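Local coordinates for TIR domain-containing adapter molecule 1 (Homo sapiens, PDB 4BSX), which serves as an adaptor in Toll-like receptor signalling that induces interferon-beta, at residues A[43-51]-A[63-73]; A[94-104]-A[117-128]. The protein carries 2 engineered substitutions. All blocks are in the same frame, centred on the assembly; numbering follows the deposited sequence.

Contacts 1 and 2 follow one another along the chain and sit on opposite sides of its centre, with their own centres about 17 Å apart. Contact 1 packs helix 43-53 against the end of helix 57-65 and the start of helix 71-79. Contact 2 pairs helix 96-108 with helix 114-130. Helix 96-108 joins them, because its other side faces contact 1. There Leu102 CD1 lies 3.5 Å from the selenium (SE) of Met49, and Leu102 CD2 lies 3.7 Å from Leu46 CB. Val72 CG1 meets Ala98 CB at 3.9 Å. The two contacts thus belong to one all-helical domain, continuous through apolar side chains.

Contact 1: residues A[43-51]-A[63-73]; sequences QDLLHAMVL and SLEALKMDAVA. Engineered in segment 63-73: Met69 (natural residue Ala).
The His47 ring turns its edge to Ser63, with CD2 3.9 Å from Ser63 OG near the ring plane. One ring face has Leu51 CG above it, offset toward the rim. Leu51 CD1 also reaches Ser63 OG, at 3.8 Å. That hydroxyl is satisfied within its own helix by Glu59 O. Beside it, Ala48 CB rests against Leu64 CD2 at 3.7 Å. The contact belongs to an all-helical domain with structural similarity to IFIT proteins. Helix 43-53 here packs on the end of helix 57-65, the turns that follow and the start of helix 71-79. Asp70 is the N-cap of this last helix: its OD2 accepts from Ala73 N at 2.9 Å, on the anti side of the carboxylate and 30° out of its plane. Leu45 reaches both later helices. With CG trans to the backbone N (chi1 174°), it splits its branches: CD1 meets Leu64 CD2 at 4.1 Å and also Ala73, while CD2 meets Val72 CG1 at 3.9 Å. The Leu45 and Val72 side chains cross at about a right angle. Leu67, in the turns, lays CD1 on the backbone of Asp44 and Leu45, and its CD2 lies 3.9 Å from Asp44 CB.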
loop_
_atom_site.group_PDB
_atom_site.type_symbol
_atom_site.label_atom_id
_atom_site.label_comp_id
_atom_site.label_asym_id
_atom_site.label_seq_id
_atom_site.Cartn_x
_atom_site.Cartn_y
_atom_site.Cartn_z
ATOM N N GLN A 43 -1.263 -6.655 -1.236
ATOM C CA GLN A 43 -2.310 -6.900 -2.229
ATOM C C GLN A 43 -3.651 -6.570 -1.666
ATOM O O GLN A 43 -4.484 -5.998 -2.358
ATOM C CB GLN A 43 -2.373 -8.383 -2.627
ATOM C CG GLN A 43 -1.319 -8.868 -3.579
ATOM C CD GLN A 43 -1.765 -10.082 -4.408
ATOM O OE1 GLN A 43 -1.325 -10.259 -5.546
ATOM N NE2 GLN A 43 -2.637 -10.916 -3.838
ATOM N N ASP A 44 -3.882 -7.022 -0.431
ATOM C CA ASP A 44 -5.196 -6.863 0.187
ATOM C C ASP A 44 -5.507 -5.365 0.370
ATOM O O ASP A 44 -6.606 -4.920 0.078
ATOM C CB ASP A 44 -5.287 -7.611 1.518
ATOM C CG ASP A 44 -5.520 -9.099 1.343
ATOM O OD1 ASP A 44 -5.944 -9.513 0.243
ATOM O OD2 ASP A 44 -5.297 -9.848 2.319
ATOM N N LEU A 45 -4.529 -4.594 0.825
ATOM C CA LEU A 45 -4.722 -3.169 1.053
ATOM C C LEU A 45 -4.924 -2.511 -0.322
ATOM O O LEU A 45 -5.857 -1.726 -0.505
ATOM C CB LEU A 45 -3.508 -2.563 1.807
ATOM C CG LEU A 45 -3.460 -1.035 2.013
ATOM C CD1 LEU A 45 -4.643 -0.607 2.851
ATOM C CD2 LEU A 45 -2.137 -0.520 2.660
ATOM N N LEU A 46 -4.090 -2.874 -1.301
ATOM C CA LEU A 46 -4.257 -2.359 -2.660
ATOM C C LEU A 46 -5.616 -2.736 -3.281
ATOM O O LEU A 46 -6.190 -1.971 -4.068
ATOM C CB LEU A 46 -3.132 -2.825 -3.571
ATOM C CG LEU A 46 -3.064 -2.112 -4.942
ATOM C CD1 LEU A 46 -2.886 -0.610 -4.819
ATOM C CD2 LEU A 46 -1.935 -2.667 -5.789
ATOM N N HIS A 47 -6.140 -3.889 -2.929
ATOM C CA HIS A 47 -7.472 -4.283 -3.410
ATOM C C HIS A 47 -8.500 -3.268 -2.898
ATOM O O HIS A 47 -9.391 -2.801 -3.628
ATOM C CB HIS A 47 -7.776 -5.711 -2.923
ATOM C CG HIS A 47 -9.184 -6.153 -3.140
ATOM N ND1 HIS A 47 -9.694 -6.436 -4.391
ATOM C CD2 HIS A 47 -10.185 -6.381 -2.257
ATOM C CE1 HIS A 47 -10.969 -6.763 -4.273
ATOM N NE2 HIS A 47 -11.287 -6.751 -2.990
ATOM N N ALA A 48 -8.346 -2.897 -1.635
ATOM C CA ALA A 48 -9.303 -1.982 -0.981
ATOM C C ALA A 48 -9.224 -0.569 -1.565
ATOM O O ALA A 48 -10.250 0.105 -1.758
ATOM C CB ALA A 48 -9.060 -1.948 0.557
HETATM N N MSE A 49 -7.997 -0.107 -1.811
HETATM C CA MSE A 49 -7.747 1.229 -2.406
HETATM C C MSE A 49 -8.309 1.274 -3.821
HETATM O O MSE A 49 -8.889 2.294 -4.257
HETATM C CB MSE A 49 -6.256 1.540 -2.408
HETATM C CG MSE A 49 -5.677 1.780 -0.991
HETATM SE SE MSE A 49 -3.693 1.723 -0.943
HETATM C CE MSE A 49 -3.166 3.074 -2.202
ATOM N N VAL A 50 -8.152 0.163 -4.540
ATOM C CA VAL A 50 -8.745 0.010 -5.898
ATOM C C VAL A 50 -10.244 0.185 -5.845
ATOM O O VAL A 50 -10.793 0.931 -6.604
ATOM C CB VAL A 50 -8.383 -1.348 -6.525
ATOM C CG1 VAL A 50 -9.344 -1.689 -7.699
ATOM C CG2 VAL A 50 -6.957 -1.285 -6.998
ATOM N N LEU A 51 -10.896 -0.485 -4.903
ATOM C CA LEU A 51 -12.335 -0.346 -4.702
ATOM C C LEU A 51 -12.748 1.103 -4.369
ATOM O O LEU A 51 -13.771 1.622 -4.841
ATOM C CB LEU A 51 -12.754 -1.268 -3.558
ATOM C CG LEU A 51 -12.641 -2.737 -3.882
ATOM C CD1 LEU A 51 -12.818 -3.597 -2.625
ATOM C CD2 LEU A 51 -13.679 -3.081 -4.922
ATOM N N SER A 63 -13.694 -4.760 3.230
ATOM C CA SER A 63 -12.335 -5.226 3.089
ATOM C C SER A 63 -11.392 -4.596 4.123
ATOM O O SER A 63 -10.441 -5.241 4.599
ATOM C CB SER A 63 -11.823 -4.893 1.689
ATOM O OG SER A 63 -12.642 -5.497 0.689
ATOM N N LEU A 64 -11.602 -3.329 4.458
ATOM C CA LEU A 64 -10.657 -2.698 5.375
ATOM C C LEU A 64 -10.958 -3.178 6.770
ATOM O O LEU A 64 -10.067 -3.307 7.590
ATOM C CB LEU A 64 -10.725 -1.175 5.292
ATOM C CG LEU A 64 -10.133 -0.658 3.969
ATOM C CD1 LEU A 64 -10.688 0.708 3.670
ATOM C CD2 LEU A 64 -8.613 -0.644 4.013
ATOM N N GLU A 65 -12.229 -3.452 7.047
ATOM C CA GLU A 65 -12.581 -3.991 8.354
ATOM C C GLU A 65 -11.892 -5.352 8.593
ATOM O O GLU A 65 -11.493 -5.657 9.708
ATOM C CB GLU A 65 -14.097 -4.113 8.527
ATOM C CG GLU A 65 -14.556 -5.261 9.467
ATOM C CD GLU A 65 -14.416 -4.946 10.952
ATOM O OE1 GLU A 65 -14.279 -3.751 11.292
ATOM O OE2 GLU A 65 -14.460 -5.900 11.773
ATOM N N ALA A 66 -11.734 -6.158 7.554
ATOM C CA ALA A 66 -11.031 -7.415 7.716
ATOM C C ALA A 66 -9.549 -7.163 7.932
ATOM O O ALA A 66 -8.806 -8.059 8.345
ATOM C CB ALA A 66 -11.248 -8.303 6.495
ATOM N N LEU A 67 -9.096 -5.945 7.645
ATOM C CA LEU A 67 -7.668 -5.645 7.759
ATOM C C LEU A 67 -7.321 -4.832 9.001
ATOM O O LEU A 67 -6.200 -4.376 9.138
ATOM C CB LEU A 67 -7.159 -4.929 6.485
ATOM C CG LEU A 67 -7.162 -5.726 5.169
ATOM C CD1 LEU A 67 -6.760 -4.866 3.995
ATOM C CD2 LEU A 67 -6.248 -6.933 5.251
ATOM N N LYS A 68 -8.251 -4.706 9.935
ATOM C CA LYS A 68 -8.139 -3.685 10.998
ATOM C C LYS A 68 -6.995 -3.861 12.016
ATOM O O LYS A 68 -6.655 -2.935 12.756
ATOM C CB LYS A 68 -9.465 -3.552 11.751
ATOM C CG LYS A 68 -9.891 -4.801 12.512
ATOM C CD LYS A 68 -11.232 -4.573 13.174
ATOM C CE LYS A 68 -11.631 -5.706 14.085
ATOM N NZ LYS A 68 -12.776 -5.300 14.955
HETATM N N MSE A 69 -6.398 -5.036 12.051
HETATM C CA MSE A 69 -5.252 -5.255 12.904
HETATM C C MSE A 69 -4.036 -4.506 12.366
HETATM O O MSE A 69 -3.097 -4.207 13.114
HETATM C CB MSE A 69 -4.978 -6.754 12.979
HETATM C CG MSE A 69 -6.007 -7.514 13.821
HETATM SE SE MSE A 69 -6.152 -6.725 15.627
HETATM C CE MSE A 69 -8.057 -6.370 15.718
ATOM N N ASP A 70 -4.048 -4.203 11.068
ATOM C CA ASP A 70 -2.954 -3.469 10.449
ATOM C C ASP A 70 -3.178 -1.945 10.538
ATOM O O ASP A 70 -4.223 -1.424 10.102
ATOM C CB ASP A 70 -2.770 -3.886 8.992
ATOM C CG ASP A 70 -1.664 -3.101 8.302
ATOM O OD1 ASP A 70 -0.486 -3.361 8.611
ATOM O OD2 ASP A 70 -1.959 -2.215 7.478
ATOM N N ALA A 71 -2.186 -1.249 11.103
ATOM C CA ALA A 71 -2.305 0.162 11.441
ATOM C C ALA A 71 -2.479 1.011 10.199
ATOM O O ALA A 71 -3.235 1.994 10.215
ATOM C CB ALA A 71 -1.067 0.643 12.252
ATOM N N VAL A 72 -1.792 0.636 9.119
ATOM C CA VAL A 72 -1.908 1.393 7.879
ATOM C C VAL A 72 -3.314 1.166 7.275
ATOM O O VAL A 72 -3.933 2.107 6.759
ATOM C CB VAL A 72 -0.779 1.047 6.874
ATOM C CG1 VAL A 72 -0.959 1.815 5.566
ATOM C CG2 VAL A 72 0.580 1.344 7.462
ATOM N N ALA A 73 -3.823 -0.061 7.350
ATOM C CA ALA A 73 -5.183 -0.328 6.856
ATOM C C ALA A 73 -6.218 0.498 7.648
ATOM O O ALA A 73 -7.241 0.919 7.097
ATOM C CB ALA A 73 -5.515 -1.809 6.934
#

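Contact 2: residues A[94-104]-A[117-128]; sequences DVSWAVARLYH and RDVAYQEAVRTL
An antiparallel helix pair forms this contact. Helices 96-104 and 117-128 cross at -163°, with their axes 8.2 Å apart at closest approach, inside the all-helical N-terminal domain. The small residues Ser96, Ala100, Ala120 and Ala124 are consistent with the close approach. Ala120 CB sits 3.6 Å from Ala100 CA, and Ser96 fits as a knob into a hole made by Glu123, Ala124, Thr127 and Leu128. The Ser96 hydroxyl lies between its backbone N and carbonyl carbon (chi1 67°), which brings OG to 3.3 Å from Ala124 CA. OG also makes a weak bond to Asp94 OD1. A water lies between Ser96 O and Ala120 O, but its short distance to Ser96 O leaves the bridge doubtful.

Ala100 CB stands over the centre of the Tyr121 ring, 3.5 Å from the centroid and 9° off the normal, a CH-pi contact. His104 CB is at the edge of the same ring. Tyr121 OH lies by Arg101 CG and bonds to Glu142 of helix 136-147, which also takes Trp97 NE1 and pairs with Arg101. A leucine in place of Tyr121 would probably cost Ala100 its aromatic face and leave Glu142 without one of its donors.

Leu128 CD2 touches Trp97 CZ3 at 3.9 Å. At the far end, Arg117 runs alongside His104, its CD at the edge of the imidazole. His104 ND1 is buried here without a partner, and Arg117 NH1 is only 4.1 Å from it. A weakly bonded salt bridge to Asp118 partly balances Arg117, but the remaining charge would probably still disfavour protonation of the imidazole.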
loop_
_atom_site.group_PDB
_atom_site.type_symbol
_atom_site.label_atom_id
_atom_site.label_comp_id
_atom_site.label_asym_id
_atom_site.label_seq_id
_atom_site.Cartn_x
_atom_site.Cartn_y
_atom_site.Cartn_z
ATOM N N ASP A 94 3.746 5.128 10.722
ATOM C CA ASP A 94 4.734 5.109 9.659
ATOM C C ASP A 94 4.163 4.256 8.526
ATOM O O ASP A 94 3.796 3.114 8.756
ATOM C CB ASP A 94 5.988 4.423 10.199
ATOM C CG ASP A 94 7.064 4.288 9.170
ATOM O OD1 ASP A 94 7.091 5.117 8.225
ATOM O OD2 ASP A 94 7.887 3.358 9.335
ATOM N N VAL A 95 4.055 4.826 7.324
ATOM C CA VAL A 95 3.452 4.124 6.193
ATOM C C VAL A 95 4.498 3.686 5.154
ATOM O O VAL A 95 4.153 3.178 4.103
ATOM C CB VAL A 95 2.322 4.979 5.498
ATOM C CG1 VAL A 95 1.274 5.410 6.513
ATOM C CG2 VAL A 95 2.909 6.164 4.672
ATOM N N SER A 96 5.781 3.867 5.434
ATOM C CA SER A 96 6.775 3.810 4.364
ATOM C C SER A 96 6.926 2.391 3.773
ATOM O O SER A 96 7.152 2.233 2.565
ATOM C CB SER A 96 8.111 4.344 4.878
ATOM O OG SER A 96 8.648 3.470 5.868
ATOM N N TRP A 97 6.738 1.371 4.611
ATOM C CA TRP A 97 6.952 -0.020 4.219
ATOM C C TRP A 97 5.745 -0.457 3.385
ATOM O O TRP A 97 5.870 -1.044 2.326
ATOM C CB TRP A 97 7.127 -0.919 5.458
ATOM C CG TRP A 97 7.704 -2.310 5.168
ATOM C CD1 TRP A 97 7.767 -2.944 3.961
ATOM C CD2 TRP A 97 8.309 -3.204 6.118
ATOM N NE1 TRP A 97 8.369 -4.180 4.098
ATOM C CE2 TRP A 97 8.707 -4.363 5.413
ATOM C CE3 TRP A 97 8.552 -3.138 7.497
ATOM C CZ2 TRP A 97 9.331 -5.453 6.044
ATOM C CZ3 TRP A 97 9.152 -4.222 8.125
ATOM C CH2 TRP A 97 9.548 -5.358 7.396
ATOM N N ALA A 98 4.569 -0.163 3.911
ATOM C CA ALA A 98 3.331 -0.363 3.204
ATOM C C ALA A 98 3.388 0.330 1.852
ATOM O O ALA A 98 3.038 -0.237 0.820
ATOM C CB ALA A 98 2.189 0.194 4.033
ATOM N N VAL A 99 3.842 1.573 1.848
ATOM C CA VAL A 99 3.944 2.313 0.596
ATOM C C VAL A 99 4.916 1.614 -0.378
ATOM O O VAL A 99 4.567 1.422 -1.546
ATOM C CB VAL A 99 4.245 3.815 0.833
ATOM C CG1 VAL A 99 4.715 4.511 -0.451
ATOM C CG2 VAL A 99 3.001 4.524 1.392
ATOM N N ALA A 100 6.109 1.227 0.077
ATOM C CA ALA A 100 7.022 0.397 -0.750
ATOM C C ALA A 100 6.343 -0.868 -1.391
ATOM O O ALA A 100 6.533 -1.187 -2.571
ATOM C CB ALA A 100 8.219 -0.040 0.106
ATOM N N ARG A 101 5.565 -1.581 -0.579
ATOM C CA ARG A 101 4.888 -2.776 -1.002
ATOM C C ARG A 101 3.819 -2.442 -2.109
ATOM O O ARG A 101 3.747 -3.070 -3.184
ATOM C CB ARG A 101 4.281 -3.418 0.234
ATOM C CG ARG A 101 5.288 -4.277 1.000
ATOM C CD ARG A 101 4.721 -4.974 2.254
ATOM N NE ARG A 101 5.762 -5.828 2.845
ATOM C CZ ARG A 101 5.604 -6.583 3.929
ATOM N NH1 ARG A 101 4.436 -6.607 4.556
ATOM N NH2 ARG A 101 6.624 -7.320 4.391
ATOM N N LEU A 102 3.019 -1.423 -1.835
ATOM C CA LEU A 102 2.108 -0.875 -2.796
ATOM C C LEU A 102 2.820 -0.481 -4.095
ATOM O O LEU A 102 2.374 -0.831 -5.177
ATOM C CB LEU A 102 1.371 0.307 -2.194
ATOM C CG LEU A 102 0.425 -0.032 -1.035
ATOM C CD1 LEU A 102 -0.256 1.254 -0.603
ATOM C CD2 LEU A 102 -0.606 -1.122 -1.392
ATOM N N TYR A 103 3.940 0.214 -4.005
ATOM C CA TYR A 103 4.598 0.641 -5.218
ATOM C C TYR A 103 5.201 -0.517 -5.952
ATOM O O TYR A 103 5.364 -0.463 -7.192
ATOM C CB TYR A 103 5.622 1.717 -4.960
ATOM C CG TYR A 103 5.029 3.109 -5.120
ATOM C CD1 TYR A 103 4.204 3.629 -4.146
ATOM C CD2 TYR A 103 5.257 3.865 -6.250
ATOM C CE1 TYR A 103 3.651 4.854 -4.262
ATOM C CE2 TYR A 103 4.692 5.125 -6.379
ATOM C CZ TYR A 103 3.891 5.611 -5.375
ATOM O OH TYR A 103 3.311 6.858 -5.453
ATOM N N HIS A 104 5.531 -1.578 -5.215
ATOM C CA HIS A 104 6.038 -2.731 -5.886
ATOM C C HIS A 104 4.956 -3.321 -6.814
ATOM O O HIS A 104 5.227 -3.610 -7.968
ATOM C CB HIS A 104 6.507 -3.775 -4.898
ATOM C CG HIS A 104 6.746 -5.090 -5.530
ATOM N ND1 HIS A 104 7.733 -5.284 -6.474
ATOM C CD2 HIS A 104 6.100 -6.273 -5.402
ATOM C CE1 HIS A 104 7.709 -6.543 -6.873
ATOM N NE2 HIS A 104 6.724 -7.165 -6.242
ATOM N N ARG A 117 9.306 2.422 -7.239
ATOM C CA ARG A 117 9.400 1.372 -6.235
ATOM C C ARG A 117 10.703 1.453 -5.452
ATOM O O ARG A 117 10.715 1.192 -4.253
ATOM C CB ARG A 117 9.343 0.011 -6.896
ATOM C CG ARG A 117 9.537 -1.146 -5.914
ATOM C CD ARG A 117 9.847 -2.420 -6.652
ATOM N NE ARG A 117 11.027 -2.212 -7.471
ATOM C CZ ARG A 117 11.246 -2.789 -8.644
ATOM N NH1 ARG A 117 10.366 -3.654 -9.147
ATOM N NH2 ARG A 117 12.359 -2.493 -9.307
ATOM N N ASP A 118 11.797 1.762 -6.152
ATOM C CA ASP A 118 13.141 1.749 -5.571
ATOM C C ASP A 118 13.240 2.844 -4.535
ATOM O O ASP A 118 13.708 2.640 -3.405
ATOM C CB ASP A 118 14.197 2.010 -6.661
ATOM C CG ASP A 118 14.425 0.811 -7.578
ATOM O OD1 ASP A 118 13.925 -0.299 -7.289
ATOM O OD2 ASP A 118 15.147 0.972 -8.577
ATOM N N VAL A 119 12.821 4.028 -4.943
ATOM C CA VAL A 119 12.800 5.181 -4.056
ATOM C C VAL A 119 11.979 4.858 -2.806
ATOM O O VAL A 119 12.420 5.145 -1.696
ATOM C CB VAL A 119 12.215 6.406 -4.763
ATOM C CG1 VAL A 119 11.962 7.546 -3.773
ATOM C CG2 VAL A 119 13.143 6.850 -5.871
ATOM N N ALA A 120 10.808 4.238 -2.969
ATOM C CA ALA A 120 9.981 3.831 -1.809
ATOM C C ALA A 120 10.679 2.819 -0.840
ATOM O O ALA A 120 10.626 2.995 0.389
ATOM C CB ALA A 120 8.590 3.309 -2.287
ATOM N N TYR A 121 11.348 1.788 -1.369
ATOM C CA TYR A 121 12.078 0.877 -0.497
ATOM C C TYR A 121 13.192 1.637 0.269
ATOM O O TYR A 121 13.395 1.434 1.454
ATOM C CB TYR A 121 12.569 -0.384 -1.239
ATOM C CG TYR A 121 11.504 -1.499 -1.171
ATOM C CD1 TYR A 121 11.190 -2.061 0.013
ATOM C CD2 TYR A 121 10.762 -1.891 -2.275
ATOM C CE1 TYR A 121 10.242 -2.985 0.138
ATOM C CE2 TYR A 121 9.784 -2.851 -2.155
ATOM C CZ TYR A 121 9.534 -3.392 -0.930
ATOM O OH TYR A 121 8.599 -4.384 -0.698
ATOM N N GLN A 122 13.875 2.540 -0.399
ATOM C CA GLN A 122 14.907 3.303 0.246
ATOM C C GLN A 122 14.339 4.090 1.414
ATOM O O GLN A 122 14.802 3.927 2.530
ATOM C CB GLN A 122 15.559 4.249 -0.760
ATOM C CG GLN A 122 16.351 3.538 -1.817
ATOM C CD GLN A 122 16.991 4.503 -2.770
ATOM O OE1 GLN A 122 16.337 5.430 -3.263
ATOM N NE2 GLN A 122 18.280 4.320 -3.019
ATOM N N GLU A 123 13.349 4.943 1.159
ATOM C CA GLU A 123 12.750 5.740 2.210
ATOM C C GLU A 123 12.308 4.855 3.354
ATOM O O GLU A 123 12.380 5.252 4.506
ATOM C CB GLU A 123 11.559 6.588 1.679
ATOM C CG GLU A 123 12.026 7.683 0.725
ATOM C CD GLU A 123 10.886 8.437 0.044
ATOM O OE1 GLU A 123 9.712 8.173 0.385
ATOM O OE2 GLU A 123 11.162 9.297 -0.834
ATOM N N ALA A 124 11.820 3.666 3.050
ATOM C CA ALA A 124 11.372 2.780 4.115
ATOM C C ALA A 124 12.590 2.388 4.916
ATOM O O ALA A 124 12.520 2.218 6.123
ATOM C CB ALA A 124 10.711 1.536 3.546
ATOM N N VAL A 125 13.706 2.195 4.218
ATOM C CA VAL A 125 14.897 1.644 4.862
ATOM C C VAL A 125 15.442 2.747 5.772
ATOM O O VAL A 125 15.731 2.505 6.939
ATOM C CB VAL A 125 15.933 1.143 3.823
ATOM C CG1 VAL A 125 17.293 0.965 4.454
ATOM C CG2 VAL A 125 15.480 -0.159 3.208
ATOM N N ARG A 126 15.478 3.976 5.242
ATOM C CA ARG A 126 15.820 5.166 6.014
ATOM C C ARG A 126 14.934 5.316 7.228
ATOM O O ARG A 126 15.414 5.483 8.322
ATOM C CB ARG A 126 15.693 6.397 5.139
ATOM C CG ARG A 126 16.407 7.631 5.659
ATOM C CD ARG A 126 16.260 8.743 4.655
ATOM N NE ARG A 126 16.499 8.209 3.317
ATOM C CZ ARG A 126 15.970 8.700 2.207
ATOM N NH1 ARG A 126 15.177 9.758 2.271
ATOM N NH2 ARG A 126 16.239 8.128 1.037
ATOM N N THR A 127 13.633 5.238 7.045
ATOM C CA THR A 127 12.717 5.340 8.168
ATOM C C THR A 127 13.007 4.293 9.284
ATOM O O THR A 127 13.193 4.673 10.434
ATOM C CB THR A 127 11.284 5.251 7.670
ATOM O OG1 THR A 127 11.008 6.381 6.852
ATOM C CG2 THR A 127 10.317 5.253 8.816
ATOM N N LEU A 128 13.074 3.002 8.951
ATOM C CA LEU A 128 13.323 1.973 9.961
ATOM C C LEU A 128 14.711 2.150 10.655
ATOM O O LEU A 128 14.865 1.878 11.824
ATOM C CB LEU A 128 13.157 0.557 9.363
ATOM C CG LEU A 128 11.730 -0.025 9.424
ATOM C CD1 LEU A 128 10.836 0.700 8.453
ATOM C CD2 LEU A 128 11.696 -1.521 9.198
HETATM O O HOH W 1 8.162 4.012 1.195
#